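Local coordinates for protein chitooligosaccharide oxidase (Gibberella zeae, PDB 6Y0R) that oxidises the C1 hydroxyl of chitooligosaccharides to the corresponding lactones, using FAD and reducing molecular oxygen to hydrogen peroxide, at residues F59-I64 / L99-E104; A126-G131 / V157-H162; G184-L189 / V219-F224. All blocks are in the same frame, centred on the assembly; numbering follows the deposited sequence.

Interaction 1 (F59-I64 / L99-E104). With FAD (flavin-adenine dinucleotide), chain B.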
loop_
_atom_site.group_PDB
_atom_site.type_symbol
_atom_site.label_atom_id
_atom_site.label_comp_id
_atom_site.label_asym_id
_atom_site.label_seq_id
_atom_site.Cartn_x
_atom_site.Cartn_y
_atom_site.Cartn_z
ATOM N N PHE A 59 18.775 -5.038 -4.521
ATOM C CA PHE A 59 19.483 -5.575 -3.334
ATOM C C PHE A 59 19.783 -7.048 -3.581
ATOM O O PHE A 59 19.123 -7.699 -4.409
ATOM C CB PHE A 59 18.713 -5.339 -2.032
ATOM C CG PHE A 59 18.584 -3.898 -1.630
ATOM C CD1 PHE A 59 19.698 -3.164 -1.228
ATOM C CD2 PHE A 59 17.353 -3.234 -1.650
ATOM C CE1 PHE A 59 19.605 -1.828 -0.914
ATOM C CE2 PHE A 59 17.273 -1.886 -1.333
ATOM C CZ PHE A 59 18.383 -1.178 -0.939
ATOM N N GLU A 60 20.837 -7.501 -2.902
ATOM C CA GLU A 60 21.382 -8.869 -2.987
ATOM C C GLU A 60 21.198 -9.534 -1.632
ATOM O O GLU A 60 21.970 -9.295 -0.700
ATOM C CB GLU A 60 22.843 -8.812 -3.416
ATOM C CG GLU A 60 23.463 -10.203 -3.485
ATOM C CD GLU A 60 23.167 -10.997 -4.749
ATOM O OE1 GLU A 60 23.859 -12.054 -4.984
ATOM O OE2 GLU A 60 22.238 -10.598 -5.493
ATOM N N PRO A 61 20.173 -10.391 -1.481
ATOM C CA PRO A 61 20.012 -11.199 -0.280
ATOM C C PRO A 61 21.230 -12.121 -0.038
ATOM O O PRO A 61 21.937 -12.419 -0.998
ATOM C CB PRO A 61 18.748 -12.011 -0.517
ATOM C CG PRO A 61 18.004 -11.224 -1.605
ATOM C CD PRO A 61 19.070 -10.576 -2.448
ATOM N N ALA A 62 21.408 -12.531 1.213
ATOM C CA ALA A 62 22.327 -13.636 1.582
ATOM C C ALA A 62 21.817 -14.970 1.034
ATOM O O ALA A 62 22.653 -15.819 0.667
ATOM C CB ALA A 62 22.512 -13.669 3.077
ATOM N N ALA A 63 20.500 -15.166 0.969
ATOM C CA ALA A 63 19.834 -16.420 0.599
ATOM C C ALA A 63 18.406 -16.070 0.221
ATOM O O ALA A 63 17.850 -15.089 0.796
ATOM C CB ALA A 63 19.879 -17.413 1.737
ATOM N N ILE A 64 17.839 -16.845 -0.691
ATOM C CA ILE A 64 16.406 -16.708 -1.031
ATOM C C ILE A 64 15.753 -18.056 -0.785
ATOM O O ILE A 64 16.052 -19.008 -1.562
ATOM C CB ILE A 64 16.216 -16.210 -2.472
ATOM C CG1 ILE A 64 16.948 -14.905 -2.749
ATOM C CG2 ILE A 64 14.735 -16.116 -2.768
ATOM C CD1 ILE A 64 16.791 -14.367 -4.165
ATOM N N LEU A 99 11.700 -3.039 0.386
ATOM C CA LEU A 99 11.723 -3.518 1.795
ATOM C C LEU A 99 11.453 -5.017 1.903
ATOM O O LEU A 99 11.783 -5.581 2.975
ATOM C CB LEU A 99 10.813 -2.672 2.680
ATOM C CG LEU A 99 11.164 -1.170 2.713
ATOM C CD1 LEU A 99 10.289 -0.406 3.676
ATOM C CD2 LEU A 99 12.616 -0.937 3.055
ATOM N N GLY A 100 10.974 -5.701 0.861
ATOM C CA GLY A 100 10.824 -7.168 0.937
ATOM C C GLY A 100 12.210 -7.834 0.918
ATOM O O GLY A 100 12.271 -9.043 1.240
ATOM N N PHE A 101 13.236 -7.107 0.457
ATOM C CA PHE A 101 14.661 -7.531 0.513
ATOM C C PHE A 101 15.262 -7.163 1.865
ATOM O O PHE A 101 16.348 -7.703 2.247
ATOM C CB PHE A 101 15.484 -6.871 -0.587
ATOM C CG PHE A 101 15.141 -7.345 -1.965
ATOM C CD1 PHE A 101 13.922 -7.021 -2.533
ATOM C CD2 PHE A 101 15.999 -8.183 -2.669
ATOM C CE1 PHE A 101 13.576 -7.488 -3.788
ATOM C CE2 PHE A 101 15.657 -8.634 -3.926
ATOM C CZ PHE A 101 14.447 -8.304 -4.490
ATOM N N GLY A 102 14.598 -6.292 2.610
ATOM C CA GLY A 102 15.191 -5.696 3.808
ATOM C C GLY A 102 15.696 -4.286 3.628
ATOM O O GLY A 102 16.197 -3.758 4.641
ATOM N N GLY A 103 15.633 -3.697 2.417
ATOM C CA GLY A 103 16.138 -2.328 2.163
ATOM C C GLY A 103 17.638 -2.207 2.326
ATOM O O GLY A 103 18.159 -1.111 2.597
ATOM N N GLU A 104 18.333 -3.334 2.188
ATOM C CA GLU A 104 19.811 -3.467 2.301
ATOM C C GLU A 104 20.186 -4.876 1.839
ATOM O O GLU A 104 19.292 -5.693 1.643
ATOM C CB GLU A 104 20.309 -3.229 3.725
ATOM C CG GLU A 104 19.737 -4.184 4.735
ATOM C CD GLU A 104 20.103 -3.862 6.183
ATOM O OE1 GLU A 104 20.860 -2.887 6.404
ATOM O OE2 GLU A 104 19.667 -4.586 7.066
HETATM P PA FAD B . 6.649 -6.593 -0.816
HETATM O O1A FAD B . 7.763 -5.788 -1.350
HETATM O O2A FAD B . 6.635 -8.056 -1.009
HETATM O O5B FAD B . 6.464 -6.322 0.742
HETATM C C5B FAD B . 6.166 -5.024 1.258
HETATM C C4B FAD B . 6.523 -4.975 2.732
HETATM O O4B FAD B . 5.691 -5.912 3.462
HETATM C C3B FAD B . 7.962 -5.368 3.125
HETATM O O3B FAD B . 8.347 -4.732 4.351
HETATM C C2B FAD B . 7.837 -6.868 3.350
HETATM O O2B FAD B . 8.889 -7.443 4.130
HETATM C C1B FAD B . 6.495 -6.941 4.025
HETATM N N9A FAD B . 5.799 -8.208 3.861
HETATM C C8A FAD B . 5.287 -8.702 2.689
HETATM N N7A FAD B . 4.708 -9.886 2.848
HETATM C C5A FAD B . 4.867 -10.172 4.200
HETATM C C6A FAD B . 4.482 -11.275 4.985
HETATM N N6A FAD B . 3.796 -12.299 4.470
HETATM N N1A FAD B . 4.817 -11.280 6.306
HETATM C C2A FAD B . 5.526 -10.230 6.766
HETATM N N3A FAD B . 5.920 -9.125 6.126
HETATM C C4A FAD B . 5.563 -9.154 4.828
HETATM N N1 FAD B . -1.049 0.753 -2.487
HETATM C C2 FAD B . -2.307 1.087 -2.161
HETATM O O2 FAD B . -2.650 1.224 -0.931
HETATM N N3 FAD B . -3.239 1.244 -3.147
HETATM C C4 FAD B . -2.962 1.089 -4.496
HETATM O O4 FAD B . -3.858 1.233 -5.344
HETATM C C4X FAD B . -1.644 0.727 -4.866
HETATM N N5 FAD B . -1.357 0.512 -6.152
HETATM C C5X FAD B . -0.104 0.030 -6.457
HETATM C C6 FAD B . 0.208 -0.281 -7.809
HETATM C C7 FAD B . 1.464 -0.746 -8.159
HETATM C C7M FAD B . 1.799 -1.048 -9.607
HETATM C C8 FAD B . 2.459 -0.982 -7.123
HETATM C C8M FAD B . 3.812 -1.603 -7.405
HETATM C C9 FAD B . 2.143 -0.626 -5.795
HETATM C C9A FAD B . 0.882 -0.120 -5.450
HETATM N N10 FAD B . 0.571 0.186 -4.114
HETATM C C10 FAD B . -0.723 0.589 -3.765
HETATM C "C1'" FAD B . 1.566 0.073 -3.043
HETATM C "C2'" FAD B . 1.496 -1.295 -2.361
HETATM O "O2'" FAD B . 0.376 -1.363 -1.477
HETATM C "C3'" FAD B . 2.779 -1.495 -1.595
HETATM O "O3'" FAD B . 3.840 -1.444 -2.575
HETATM C "C4'" FAD B . 2.747 -2.831 -0.850
HETATM O "O4'" FAD B . 3.581 -2.802 0.322
HETATM C "C5'" FAD B . 3.193 -3.925 -1.777
HETATM O "O5'" FAD B . 2.992 -5.221 -1.183
HETATM P P FAD B . 3.813 -6.434 -1.787
HETATM O O1P FAD B . 3.445 -7.663 -1.044
HETATM O O2P FAD B . 3.731 -6.475 -3.269
HETATM O O3P FAD B . 5.329 -5.950 -1.479
#
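The carbonyl oxygen of Phe59 lies beside the Phe101 ring, its O 3.6 Å from Phe101 CD2 and equally far from CE2. This is van der Waals contact, and the remainder is packing of rings, methylenes and a peptide. The Phe59 side chain folds back over the other segment: with CG anti to the carbonyl carbon (chi1 -66°), one ring face lies against the Gly103-Glu104 peptide. Glu104 N sits over the ring centre and Gly103 C nearer the rim, both 3.5 Å above the plane, so the peptide C-N bond runs roughly parallel to the ring plane. Gly103 CA adds an off-centre CH-pi contact, 4.2 Å from the Phe59 ring centroid. Behind this, Phe59 CB touches Phe101 CB at 3.9 Å, and Pro61 CG approaches Phe101 CD2 at 3.8 Å. The far end of 99-104 reaches the cofactor, Leu99 CB being 3.6 Å from FAD O3B on the adenosine ribose. The carboxylate of Glu104 turns elsewhere and binds His107. Pro61 and Phe101 both pack on Met109 of strand 108-111, the parallel neighbour of strand 63-65, while Pro61 also meets Trp46 of helix 44-50.

Interaction 2 (A126-G131 / V157-H162). With FAD (flavin-adenine dinucleotide), chain B.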
loop_
_atom_site.group_PDB
_atom_site.type_symbol
_atom_site.label_atom_id
_atom_site.label_comp_id
_atom_site.label_asym_id
_atom_site.label_seq_id
_atom_site.Cartn_x
_atom_site.Cartn_y
_atom_site.Cartn_z
ATOM N N ALA A 126 -12.873 -15.565 4.164
ATOM C CA ALA A 126 -11.893 -16.060 3.192
ATOM C C ALA A 126 -10.539 -16.207 3.875
ATOM O O ALA A 126 -10.174 -15.318 4.626
ATOM C CB ALA A 126 -11.779 -15.123 2.017
ATOM N N LYS A 127 -9.827 -17.273 3.566
ATOM C CA LYS A 127 -8.451 -17.487 4.035
ATOM C C LYS A 127 -7.565 -17.354 2.814
ATOM O O LYS A 127 -7.763 -18.101 1.815
ATOM C CB LYS A 127 -8.307 -18.868 4.664
ATOM C CG LYS A 127 -9.099 -18.982 5.952
ATOM C CD LYS A 127 -8.981 -20.323 6.631
ATOM C CE LYS A 127 -9.594 -20.271 8.011
ATOM N NZ LYS A 127 -10.161 -21.585 8.387
ATOM N N ILE A 128 -6.620 -16.420 2.864
ATOM C CA ILE A 128 -5.779 -16.078 1.701
ATOM C C ILE A 128 -4.315 -16.095 2.112
ATOM O O ILE A 128 -3.979 -15.506 3.152
ATOM C CB ILE A 128 -6.194 -14.728 1.120
ATOM C CG1 ILE A 128 -7.717 -14.654 0.961
ATOM C CG2 ILE A 128 -5.427 -14.485 -0.160
ATOM C CD1 ILE A 128 -8.223 -13.313 0.441
ATOM N N GLN A 129 -3.508 -16.744 1.310
ATOM C CA GLN A 129 -2.042 -16.709 1.463
ATOM C C GLN A 129 -1.552 -15.346 1.013
ATOM O O GLN A 129 -2.047 -14.792 0.039
ATOM C CB GLN A 129 -1.392 -17.876 0.731
ATOM C CG GLN A 129 -1.794 -19.215 1.378
ATOM C CD GLN A 129 -1.103 -20.402 0.743
ATOM O OE1 GLN A 129 -0.916 -20.488 -0.475
ATOM N NE2 GLN A 129 -0.581 -21.286 1.591
ATOM N N PRO A 130 -0.589 -14.740 1.722
ATOM C CA PRO A 130 -0.165 -13.373 1.384
ATOM C C PRO A 130 0.560 -13.235 0.042
ATOM O O PRO A 130 0.606 -12.138 -0.489
ATOM C CB PRO A 130 0.812 -13.003 2.514
ATOM C CG PRO A 130 1.308 -14.353 3.006
ATOM C CD PRO A 130 0.115 -15.295 2.884
ATOM N N GLY A 131 1.116 -14.321 -0.485
ATOM C CA GLY A 131 1.727 -14.349 -1.817
ATOM C C GLY A 131 0.703 -14.246 -2.958
ATOM O O GLY A 131 1.134 -14.058 -4.063
ATOM N N VAL A 157 0.173 -6.349 -7.250
ATOM C CA VAL A 157 0.575 -6.076 -5.850
ATOM C C VAL A 157 0.312 -7.319 -5.010
ATOM O O VAL A 157 -0.708 -7.980 -5.163
ATOM C CB VAL A 157 -0.170 -4.849 -5.303
ATOM C CG1 VAL A 157 -0.138 -4.777 -3.787
ATOM C CG2 VAL A 157 0.364 -3.603 -5.943
ATOM N N GLY A 158 1.230 -7.633 -4.102
ATOM C CA GLY A 158 0.980 -8.753 -3.196
ATOM C C GLY A 158 -0.018 -8.386 -2.124
ATOM O O GLY A 158 0.089 -7.297 -1.563
ATOM N N LEU A 159 -0.828 -9.289 -1.741
ATOM C CA LEU A 159 -1.767 -8.965 -0.653
ATOM C C LEU A 159 -0.972 -8.909 0.656
ATOM O O LEU A 159 -1.292 -8.055 1.510
ATOM C CB LEU A 159 -2.788 -10.096 -0.581
ATOM C CG LEU A 159 -3.857 -10.086 0.493
ATOM C CD1 LEU A 159 -4.807 -8.906 0.393
ATOM C CD2 LEU A 159 -4.411 -11.383 0.967
ATOM N N GLY A 160 0.038 -9.577 0.868
ATOM C CA GLY A 160 0.863 -9.479 2.087
ATOM C C GLY A 160 1.299 -8.059 2.382
ATOM O O GLY A 160 0.857 -7.499 3.420
ATOM N N GLY A 161 2.121 -7.459 1.538
ATOM C CA GLY A 161 2.614 -6.126 1.865
ATOM C C GLY A 161 1.460 -5.149 1.946
ATOM O O GLY A 161 1.460 -4.255 2.785
ATOM N N HIS A 162 0.481 -5.291 1.058
ATOM C CA HIS A 162 -0.624 -4.322 0.927
ATOM C C HIS A 162 -1.432 -4.272 2.209
ATOM O O HIS A 162 -1.620 -3.202 2.775
ATOM C CB HIS A 162 -1.513 -4.797 -0.246
ATOM C CG HIS A 162 -2.444 -3.767 -0.775
ATOM N ND1 HIS A 162 -3.826 -3.905 -0.758
ATOM C CD2 HIS A 162 -2.168 -2.620 -1.414
ATOM C CE1 HIS A 162 -4.333 -2.844 -1.396
ATOM N NE2 HIS A 162 -3.350 -2.058 -1.805
HETATM P PA FAD B . 6.649 -6.593 -0.816
HETATM O O1A FAD B . 7.763 -5.788 -1.350
HETATM O O2A FAD B . 6.635 -8.056 -1.009
HETATM O O5B FAD B . 6.464 -6.322 0.742
HETATM C C5B FAD B . 6.166 -5.024 1.258
HETATM C C4B FAD B . 6.523 -4.975 2.732
HETATM O O4B FAD B . 5.691 -5.912 3.462
HETATM C C3B FAD B . 7.962 -5.368 3.125
HETATM O O3B FAD B . 8.347 -4.732 4.351
HETATM C C2B FAD B . 7.837 -6.868 3.350
HETATM O O2B FAD B . 8.889 -7.443 4.130
HETATM C C1B FAD B . 6.495 -6.941 4.025
HETATM N N9A FAD B . 5.799 -8.208 3.861
HETATM C C8A FAD B . 5.287 -8.702 2.689
HETATM N N7A FAD B . 4.708 -9.886 2.848
HETATM C C5A FAD B . 4.867 -10.172 4.200
HETATM C C6A FAD B . 4.482 -11.275 4.985
HETATM N N6A FAD B . 3.796 -12.299 4.470
HETATM N N1A FAD B . 4.817 -11.280 6.306
HETATM C C2A FAD B . 5.526 -10.230 6.766
HETATM N N3A FAD B . 5.920 -9.125 6.126
HETATM C C4A FAD B . 5.563 -9.154 4.828
HETATM N N1 FAD B . -1.049 0.753 -2.487
HETATM C C2 FAD B . -2.307 1.087 -2.161
HETATM O O2 FAD B . -2.650 1.224 -0.931
HETATM N N3 FAD B . -3.239 1.244 -3.147
HETATM C C4 FAD B . -2.962 1.089 -4.496
HETATM O O4 FAD B . -3.858 1.233 -5.344
HETATM C C4X FAD B . -1.644 0.727 -4.866
HETATM N N5 FAD B . -1.357 0.512 -6.152
HETATM C C5X FAD B . -0.104 0.030 -6.457
HETATM C C6 FAD B . 0.208 -0.281 -7.809
HETATM C C7 FAD B . 1.464 -0.746 -8.159
HETATM C C7M FAD B . 1.799 -1.048 -9.607
HETATM C C8 FAD B . 2.459 -0.982 -7.123
HETATM C C8M FAD B . 3.812 -1.603 -7.405
HETATM C C9 FAD B . 2.143 -0.626 -5.795
HETATM C C9A FAD B . 0.882 -0.120 -5.450
HETATM N N10 FAD B . 0.571 0.186 -4.114
HETATM C C10 FAD B . -0.723 0.589 -3.765
HETATM C "C1'" FAD B . 1.566 0.073 -3.043
HETATM C "C2'" FAD B . 1.496 -1.295 -2.361
HETATM O "O2'" FAD B . 0.376 -1.363 -1.477
HETATM C "C3'" FAD B . 2.779 -1.495 -1.595
HETATM O "O3'" FAD B . 3.840 -1.444 -2.575
HETATM C "C4'" FAD B . 2.747 -2.831 -0.850
HETATM O "O4'" FAD B . 3.581 -2.802 0.322
HETATM C "C5'" FAD B . 3.193 -3.925 -1.777
HETATM O "O5'" FAD B . 2.992 -5.221 -1.183
HETATM P P FAD B . 3.813 -6.434 -1.787
HETATM O O1P FAD B . 3.445 -7.663 -1.044
HETATM O O2P FAD B . 3.731 -6.475 -3.269
HETATM O O3P FAD B . 5.329 -5.950 -1.479
#
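At Pro130 and Gly160 the two backbones come within 4.1 Å, CA to CA, where the turn after strand 125-128 meets the first turn of helix 159-165. Gly160 N donates to Pro130 O at 3.0 Å, in the carbonyl plane and on a lone pair, with an N-H...O angle of 151°. Next to that bond, Pro130 CB lies 3.6 Å from Gly160 CA, and Pro130 CG lies 3.5 Å from FAD N6A on the adenine. Leu159 carries the apolar part. Because its CG stands anti to the backbone N (chi1 177°), CD2 reaches back toward the strand and meets Ile128 CG2 at 3.5 Å, tighter than usual for two methyls; the side chains cross at about a right angle. Val137 of helix 134-145 touches Ile128, and Leu222 touches Leu159. On the cofactor side, Val157 CG2 rests 3.5 Å from FAD C9 of the flavin. Gly158, the N-cap, gives its N to FAD O2P at 2.9 Å, and Gly161 N reaches FAD O1P at the same distance. Two backbone N-H groups at a helix start therefore hold the flavin-side phosphate, whose charge the helix end probably helps to stabilise. Such a glycine-rich turn against the FAD diphosphate fits the PCMH-type FAD-binding fold.

Interaction 3 (G184-L189 / V219-F224). With FAD (flavin-adenine dinucleotide), chain B.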
loop_
_atom_site.group_PDB
_atom_site.type_symbol
_atom_site.label_atom_id
_atom_site.label_comp_id
_atom_site.label_asym_id
_atom_site.label_seq_id
_atom_site.Cartn_x
_atom_site.Cartn_y
_atom_site.Cartn_z
ATOM N N GLY A 184 -8.506 -12.381 11.180
ATOM C CA GLY A 184 -7.520 -13.308 11.756
ATOM C C GLY A 184 -6.268 -13.380 10.939
ATOM O O GLY A 184 -6.278 -12.923 9.810
ATOM N N ALA A 185 -5.200 -13.929 11.501
ATOM C CA ALA A 185 -3.947 -14.156 10.755
ATOM C C ALA A 185 -3.178 -15.307 11.392
ATOM O O ALA A 185 -3.303 -15.533 12.614
ATOM C CB ALA A 185 -3.082 -12.899 10.724
ATOM N N THR A 186 -2.402 -15.975 10.577
ATOM C CA THR A 186 -1.435 -16.979 11.023
ATOM C C THR A 186 -0.046 -16.413 10.780
ATOM O O THR A 186 0.263 -15.999 9.633
ATOM C CB THR A 186 -1.738 -18.322 10.359
ATOM O OG1 THR A 186 -3.106 -18.615 10.656
ATOM C CG2 THR A 186 -0.824 -19.408 10.871
ATOM N N VAL A 187 0.809 -16.457 11.810
ATOM C CA VAL A 187 2.153 -15.828 11.751
ATOM C C VAL A 187 3.182 -16.853 12.190
ATOM O O VAL A 187 2.945 -17.513 13.241
ATOM C CB VAL A 187 2.211 -14.575 12.644
ATOM C CG1 VAL A 187 3.559 -13.892 12.470
ATOM C CG2 VAL A 187 1.059 -13.628 12.386
ATOM N N VAL A 188 4.247 -16.958 11.421
ATOM C CA VAL A 188 5.476 -17.679 11.813
ATOM C C VAL A 188 6.307 -16.675 12.610
ATOM O O VAL A 188 6.879 -15.744 12.000
ATOM C CB VAL A 188 6.244 -18.276 10.630
ATOM C CG1 VAL A 188 7.565 -18.898 11.096
ATOM C CG2 VAL A 188 5.371 -19.301 9.878
ATOM N N LEU A 189 6.344 -16.849 13.925
ATOM C CA LEU A 189 7.138 -15.938 14.787
ATOM C C LEU A 189 8.613 -16.123 14.518
ATOM O O LEU A 189 9.085 -17.073 13.893
ATOM C CB LEU A 189 6.801 -16.137 16.264
ATOM C CG LEU A 189 5.364 -15.845 16.678
ATOM C CD1 LEU A 189 5.220 -16.041 18.171
ATOM C CD2 LEU A 189 4.923 -14.424 16.312
ATOM N N VAL A 219 3.888 -13.506 8.014
ATOM C CA VAL A 219 2.440 -13.793 7.938
ATOM C C VAL A 219 2.304 -14.856 6.853
ATOM O O VAL A 219 2.919 -14.703 5.793
ATOM C CB VAL A 219 1.611 -12.523 7.677
ATOM C CG1 VAL A 219 0.135 -12.861 7.481
ATOM C CG2 VAL A 219 1.796 -11.544 8.836
ATOM N N VAL A 220 1.612 -15.964 7.131
ATOM C CA VAL A 220 1.499 -17.062 6.112
ATOM C C VAL A 220 0.030 -17.289 5.740
ATOM O O VAL A 220 -0.181 -18.003 4.753
ATOM C CB VAL A 220 2.125 -18.382 6.608
ATOM C CG1 VAL A 220 3.621 -18.266 6.693
ATOM C CG2 VAL A 220 1.543 -18.796 7.945
ATOM N N GLU A 221 -0.907 -16.711 6.463
ATOM C CA GLU A 221 -2.360 -16.717 6.147
ATOM C C GLU A 221 -3.020 -15.478 6.737
ATOM O O GLU A 221 -2.769 -15.091 7.903
ATOM C CB GLU A 221 -3.041 -17.980 6.682
ATOM C CG GLU A 221 -4.422 -18.212 6.077
ATOM C CD GLU A 221 -5.170 -19.402 6.672
ATOM O OE1 GLU A 221 -5.082 -20.487 6.078
ATOM O OE2 GLU A 221 -5.848 -19.229 7.730
ATOM N N LEU A 222 -3.930 -14.907 5.976
ATOM C CA LEU A 222 -4.779 -13.800 6.398
ATOM C C LEU A 222 -6.216 -14.248 6.228
ATOM O O LEU A 222 -6.513 -14.828 5.172
ATOM C CB LEU A 222 -4.516 -12.574 5.517
ATOM C CG LEU A 222 -3.114 -12.001 5.692
ATOM C CD1 LEU A 222 -2.765 -11.049 4.571
ATOM C CD2 LEU A 222 -3.048 -11.308 7.040
ATOM N N GLU A 223 -7.044 -13.964 7.215
ATOM C CA GLU A 223 -8.486 -14.271 7.127
ATOM C C GLU A 223 -9.238 -12.953 7.101
ATOM O O GLU A 223 -8.960 -12.073 7.905
ATOM C CB GLU A 223 -8.935 -15.151 8.292
ATOM C CG GLU A 223 -10.393 -15.577 8.151
ATOM C CD GLU A 223 -10.831 -16.718 9.053
ATOM O OE1 GLU A 223 -10.195 -16.906 10.142
ATOM O OE2 GLU A 223 -11.799 -17.418 8.650
ATOM N N PHE A 224 -10.261 -12.862 6.266
ATOM C CA PHE A 224 -11.081 -11.646 6.090
ATOM C C PHE A 224 -12.572 -11.984 6.089
ATOM O O PHE A 224 -12.955 -13.073 5.636
ATOM C CB PHE A 224 -10.805 -10.993 4.729
ATOM C CG PHE A 224 -9.376 -10.569 4.485
ATOM C CD1 PHE A 224 -8.435 -11.484 4.050
ATOM C CD2 PHE A 224 -8.993 -9.256 4.757
ATOM C CE1 PHE A 224 -7.119 -11.093 3.849
ATOM C CE2 PHE A 224 -7.676 -8.863 4.564
ATOM C CZ PHE A 224 -6.755 -9.780 4.086
HETATM P PA FAD B . 6.649 -6.593 -0.816
HETATM O O1A FAD B . 7.763 -5.788 -1.350
HETATM O O2A FAD B . 6.635 -8.056 -1.009
HETATM O O5B FAD B . 6.464 -6.322 0.742
HETATM C C5B FAD B . 6.166 -5.024 1.258
HETATM C C4B FAD B . 6.523 -4.975 2.732
HETATM O O4B FAD B . 5.691 -5.912 3.462
HETATM C C3B FAD B . 7.962 -5.368 3.125
HETATM O O3B FAD B . 8.347 -4.732 4.351
HETATM C C2B FAD B . 7.837 -6.868 3.350
HETATM O O2B FAD B . 8.889 -7.443 4.130
HETATM C C1B FAD B . 6.495 -6.941 4.025
HETATM N N9A FAD B . 5.799 -8.208 3.861
HETATM C C8A FAD B . 5.287 -8.702 2.689
HETATM N N7A FAD B . 4.708 -9.886 2.848
HETATM C C5A FAD B . 4.867 -10.172 4.200
HETATM C C6A FAD B . 4.482 -11.275 4.985
HETATM N N6A FAD B . 3.796 -12.299 4.470
HETATM N N1A FAD B . 4.817 -11.280 6.306
HETATM C C2A FAD B . 5.526 -10.230 6.766
HETATM N N3A FAD B . 5.920 -9.125 6.126
HETATM C C4A FAD B . 5.563 -9.154 4.828
HETATM N N1 FAD B . -1.049 0.753 -2.487
HETATM C C2 FAD B . -2.307 1.087 -2.161
HETATM O O2 FAD B . -2.650 1.224 -0.931
HETATM N N3 FAD B . -3.239 1.244 -3.147
HETATM C C4 FAD B . -2.962 1.089 -4.496
HETATM O O4 FAD B . -3.858 1.233 -5.344
HETATM C C4X FAD B . -1.644 0.727 -4.866
HETATM N N5 FAD B . -1.357 0.512 -6.152
HETATM C C5X FAD B . -0.104 0.030 -6.457
HETATM C C6 FAD B . 0.208 -0.281 -7.809
HETATM C C7 FAD B . 1.464 -0.746 -8.159
HETATM C C7M FAD B . 1.799 -1.048 -9.607
HETATM C C8 FAD B . 2.459 -0.982 -7.123
HETATM C C8M FAD B . 3.812 -1.603 -7.405
HETATM C C9 FAD B . 2.143 -0.626 -5.795
HETATM C C9A FAD B . 0.882 -0.120 -5.450
HETATM N N10 FAD B . 0.571 0.186 -4.114
HETATM C C10 FAD B . -0.723 0.589 -3.765
HETATM C "C1'" FAD B . 1.566 0.073 -3.043
HETATM C "C2'" FAD B . 1.496 -1.295 -2.361
HETATM O "O2'" FAD B . 0.376 -1.363 -1.477
HETATM C "C3'" FAD B . 2.779 -1.495 -1.595
HETATM O "O3'" FAD B . 3.840 -1.444 -2.575
HETATM C "C4'" FAD B . 2.747 -2.831 -0.850
HETATM O "O4'" FAD B . 3.581 -2.802 0.322
HETATM C "C5'" FAD B . 3.193 -3.925 -1.777
HETATM O "O5'" FAD B . 2.992 -5.221 -1.183
HETATM P P FAD B . 3.813 -6.434 -1.787
HETATM O O1P FAD B . 3.445 -7.663 -1.044
HETATM O O2P FAD B . 3.731 -6.475 -3.269
HETATM O O3P FAD B . 5.329 -5.950 -1.479
HETATM O O HOH W 1 -5.230 -17.179 9.387
#
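Thr186 lies against Val220 and Glu221, and its side chain reads outward in three steps. CB rests 3.9 Å from Glu221 CB, its partner on the neighbouring strand. The methyl then goes one way: Thr186 CG2 meets Val220 CG2 at 3.8 Å. The hydroxyl goes the other, since OG1 stands anti to the carbonyl carbon (chi1 -55°), and it hydrogen-bonds a water 2.9 Å from OG1. That water in turn donates to Glu221 OE2 at 2.7 Å, so the threonine and the carboxylate are joined through solvent.

The strands run antiparallel, their short axes at 175°. Gly184 pairs with Glu223, where Glu223 N gives Gly184 O a bond of 2.9 Å, and Thr186 N donates to Glu221 O further along. At Thr186 the register slips. Thr186 O takes Val220 N at 2.8 Å, nearly straight at 172°, and also a weak bond from Glu221 N: two residues face one, a classic beta bulge. On the far side of the sheet from Thr186 and Glu221, Ala185 CB meets Leu222 CD2, and Val187 and Val219 touch through their CG2 methyls. Val188 and Val220 pack on each other and on Val73 of helix 70-83.

Beside the bulge, Val219 presents its backbone to the adenine. Val219 N donates to FAD N1A at 3.0 Å, while FAD N6A donates to Val219 O at 2.9 Å. The N-H and C=O of a single residue thus match N1A and N6A on the Watson-Crick edge, consistent with selection of adenine; guanine, with N1-H and O6, would present the reverse. Both of these bonds to the base come from main-chain atoms, and the Val219 side chain lies close to the same edge.

How the interactions relate
Along the chain the three contacts follow in series, all within the FAD-binding PCMH-type region, and each touches FAD. Interactions 2 and 3 are neighbours, with centres about 10 Å apart: strands 125-128 and 218-228 lie side by side in one antiparallel sheet, probably bonded through Ile128 N and Leu222 O, and Pro130 packs on Val219. Interaction 1 stands apart, its centre about 20 Å from that of interaction 2 and 22 Å from that of interaction 3, beside the separate mixed sheet holding strands 63-65 and 108-111. Together they approach the cofactor from a loop, a helix start and a strand: interactions 2 and 3 share the adenine, interaction 2 adds phosphate and flavin, and interaction 1 the ribose.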